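Local coordinates for sugar ABC transporter, sugar-binding protein (Streptococcus pneumoniae, PDB 2HEU) that probably captures sugars outside the cell, as the solute-binding component of an ABC transporter, and delivers them to the membrane permease, at residues Glu94-Lys99 against Glu307-Val312. Sequence-based numbering, arbitrary orientation.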
ATOM      1  N   GLU A  94      19.028  12.736  -5.502  1.00 13.42           N
ATOM      2  CA  GLU A  94      20.238  12.505  -4.746  1.00 14.73           C
ATOM      3  C   GLU A  94      20.291  11.056  -4.254  1.00 14.97           C
ATOM      4  O   GLU A  94      19.309  10.511  -3.782  1.00 14.83           O
ATOM      5  CB  GLU A  94      20.282  13.451  -3.569  1.00 14.66           C
ATOM      6  CG  GLU A  94      21.599  13.367  -2.796  1.00 17.65           C
ATOM      7  CD  GLU A  94      21.742  14.334  -1.684  1.00 16.45           C
ATOM      8  OE1 GLU A  94      20.883  15.154  -1.422  1.00 18.27           O
ATOM      9  OE2 GLU A  94      22.840  14.285  -1.022  1.00 18.04           O
ATOM     10  N   ASP A  95      21.446  10.423  -4.343  1.00 14.93           N
ATOM     11  CA  ASP A  95      21.726   9.152  -3.800  1.00 15.66           C
ATOM     12  C   ASP A  95      21.824   9.304  -2.288  1.00 16.16           C
ATOM     13  O   ASP A  95      22.664   9.980  -1.694  1.00 16.60           O
ATOM     14  CB  ASP A  95      23.053   8.577  -4.417  1.00 17.88           C
ATOM     15  CG  ASP A  95      23.480   7.250  -3.823  1.00 19.80           C
ATOM     16  OD1 ASP A  95      22.731   6.640  -3.039  1.00 19.17           O
ATOM     17  OD2 ASP A  95      24.588   6.799  -4.217  1.00 22.20           O
ATOM     18  N   LEU A  96      20.872   8.666  -1.614  1.00 15.47           N
ATOM     19  CA  LEU A  96      20.757   8.667  -0.157  1.00 14.36           C
ATOM     20  C   LEU A  96      21.429   7.508   0.564  1.00 17.97           C
ATOM     21  O   LEU A  96      21.336   7.390   1.801  1.00 17.54           O
ATOM     22  CB  LEU A  96      19.317   8.776   0.299  1.00 14.79           C
ATOM     23  CG  LEU A  96      18.474   9.878  -0.420  1.00 13.06           C
ATOM     24  CD1 LEU A  96      17.048   9.852   0.160  1.00 14.63           C
ATOM     25  CD2 LEU A  96      19.030  11.271  -0.241  1.00 14.50           C
ATOM     26  N   SER A  97      22.046   6.589  -0.185  1.00 16.75           N
ATOM     27  CA  SER A  97      22.514   5.308   0.389  1.00 18.03           C
ATOM     28  C   SER A  97      23.389   5.414   1.582  1.00 18.79           C
ATOM     29  O   SER A  97      23.236   4.557   2.491  1.00 21.87           O
ATOM     30  CB  SER A  97      23.314   4.531  -0.697  1.00 20.72           C
ATOM     31  OG  SER A  97      22.549   4.350  -1.871  1.00 20.94           O
ATOM     32  N   ASN A  98      24.210   6.470   1.655  1.00 18.74           N
ATOM     33  CA  ASN A  98      25.233   6.623   2.672  1.00 19.66           C
ATOM     34  C   ASN A  98      24.833   7.649   3.734  1.00 18.29           C
ATOM     35  O   ASN A  98      25.652   7.924   4.586  1.00 22.08           O
ATOM     36  CB  ASN A  98      26.560   6.955   1.979  1.00 19.89           C
ATOM     37  CG  ASN A  98      26.872   5.985   0.889  1.00 26.08           C
ATOM     38  OD1 ASN A  98      26.942   4.777   1.122  1.00 33.22           O
ATOM     39  ND2 ASN A  98      26.936   6.469  -0.323  1.00 32.72           N
ATOM     40  N   LYS A  99      23.604   8.114   3.787  1.00 18.03           N
ATOM     41  CA  LYS A  99      23.137   9.098   4.764  1.00 17.69           C
ATOM     42  C   LYS A  99      23.008   8.406   6.051  1.00 17.10           C
ATOM     43  O   LYS A  99      22.371   7.346   6.153  1.00 18.59           O
ATOM     44  CB  LYS A  99      21.815   9.672   4.340  1.00 17.48           C
ATOM     45  CG  LYS A  99      21.756  10.409   3.049  1.00 18.03           C
ATOM     46  CD  LYS A  99      22.575  11.658   2.978  1.00 18.31           C
ATOM     47  CE  LYS A  99      22.294  12.366   1.661  1.00 17.78           C
ATOM     48  NZ  LYS A  99      23.210  13.561   1.614  1.00 18.45           N
ATOM     49  N   GLU A 307      19.935  22.082   3.465  1.00 12.30           N
ATOM     50  CA  GLU A 307      18.627  22.367   4.003  1.00 12.34           C
ATOM     51  C   GLU A 307      17.626  21.277   3.632  1.00 11.96           C
ATOM     52  O   GLU A 307      16.815  20.847   4.460  1.00 12.10           O
ATOM     53  CB  GLU A 307      18.135  23.724   3.567  1.00 12.65           C
ATOM     54  CG  GLU A 307      18.964  24.909   4.140  1.00 13.97           C
ATOM     55  CD  GLU A 307      20.301  25.182   3.503  1.00 21.13           C
ATOM     56  OE1 GLU A 307      20.596  24.647   2.419  1.00 14.75           O
ATOM     57  OE2 GLU A 307      20.936  26.045   4.010  1.00 26.89           O
ATOM     58  N   ALA A 308      17.696  20.805   2.409  1.00 12.10           N
ATOM     59  CA  ALA A 308      16.823  19.706   1.946  1.00 12.15           C
ATOM     60  C   ALA A 308      17.093  18.439   2.813  1.00 11.62           C
ATOM     61  O   ALA A 308      16.185  17.772   3.241  1.00 11.96           O
ATOM     62  CB  ALA A 308      17.012  19.471   0.455  1.00 13.97           C
ATOM     63  N   ASN A 309      18.357  18.087   2.944  1.00 12.07           N
ATOM     64  CA  ASN A 309      18.718  16.952   3.733  1.00 12.24           C
ATOM     65  C   ASN A 309      18.316  17.127   5.200  1.00 12.41           C
ATOM     66  O   ASN A 309      17.888  16.191   5.848  1.00 13.14           O
ATOM     67  CB  ASN A 309      20.216  16.602   3.624  1.00 12.34           C
ATOM     68  CG  ASN A 309      20.494  15.803   2.374  1.00 13.44           C
ATOM     69  OD1 ASN A 309      20.858  16.390   1.301  1.00 15.80           O
ATOM     70  ND2 ASN A 309      20.337  14.534   2.408  1.00 12.64           N
ATOM     71  N   ALA A 310      18.427  18.343   5.731  1.00 12.50           N
ATOM     72  CA  ALA A 310      18.024  18.575   7.116  1.00 12.79           C
ATOM     73  C   ALA A 310      16.528  18.351   7.235  1.00 12.26           C
ATOM     74  O   ALA A 310      16.105  17.866   8.320  1.00 12.71           O
ATOM     75  CB  ALA A 310      18.389  20.026   7.542  1.00 14.68           C
ATOM     76  N   PHE A 311      15.757  18.750   6.270  1.00 11.81           N
ATOM     77  CA  PHE A 311      14.312  18.507   6.392  1.00 11.26           C
ATOM     78  C   PHE A 311      13.962  17.014   6.408  1.00 10.84           C
ATOM     79  O   PHE A 311      13.139  16.557   7.204  1.00 12.08           O
ATOM     80  CB  PHE A 311      13.575  19.285   5.251  1.00 12.19           C
ATOM     81  CG  PHE A 311      12.081  19.256   5.326  1.00 12.00           C
ATOM     82  CD1 PHE A 311      11.450  19.878   6.354  1.00 14.76           C
ATOM     83  CD2 PHE A 311      11.339  18.595   4.398  1.00 12.40           C
ATOM     84  CE1 PHE A 311      10.083  19.946   6.417  1.00 16.67           C
ATOM     85  CE2 PHE A 311       9.961  18.614   4.522  1.00 13.25           C
ATOM     86  CZ  PHE A 311       9.323  19.290   5.512  1.00 16.24           C
ATOM     87  N   VAL A 312      14.612  16.275   5.501  1.00 10.92           N
ATOM     88  CA  VAL A 312      14.414  14.821   5.464  1.00 11.54           C
ATOM     89  C   VAL A 312      14.876  14.191   6.810  1.00 11.62           C
ATOM     90  O   VAL A 312      14.162  13.373   7.410  1.00 12.52           O
ATOM     91  CB  VAL A 312      15.116  14.214   4.305  1.00 11.78           C
ATOM     92  CG1 VAL A 312      15.002  12.671   4.300  1.00 12.88           C
ATOM     93  CG2 VAL A 312      14.543  14.765   2.962  1.00 11.84           C
TER
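Asn309, on helix 305-315, presents its side-chain amide to the ends of Glu94 and Lys99, two side chains of the loop that follows helix 82-89. Glu94 comes from the opposite direction, its carboxylate plane turned 81° from that of the amide. Lys99 instead crosses it at about a right angle. The modelled orientation of the amide is probably turned over, and the spacings read accordingly: Glu94 OE1 lies 3.0 Å from Asn309 OD1, and Lys99 NZ lies 3.1 Å from Asn309 ND2. Either pair may be a hydrogen bond once the amide is reversed, with its NH2 at the carboxylate and its carbonyl at the ammonium.

Within the loop, Lys99 NZ and Glu94 OE2 form a salt bridge of 2.8 Å, the nitrogen standing 47° out of the carboxylate plane. Glu94 gets there by extension, CG anti to the backbone N (chi1 -174°), whereas Lys99 bends at chi2 before running straight to NZ. Leu96 also reaches the amide, its CD2 lying 4.4 Å from the atom modelled as Asn309 ND2.

The backbone in between is a type I turn from Leu96 to Lys99, closed by Lys99 N to Leu96 O at 3.1 Å. Asp95 OD1 accepts from Ser97 N, an Asx turn overlapping the beta turn, and from Ser97 OG. Backbone hydrogen bonds tie Glu94 to Ile298 and Leu96 to Val119, while Asn309 touches Ile298. This Asx turn and type I turn place the loop against helix 305-315 beside strand 295-298 of the mixed five-stranded sheet, in an alpha/beta lobe of the periplasmic-binding-protein fold.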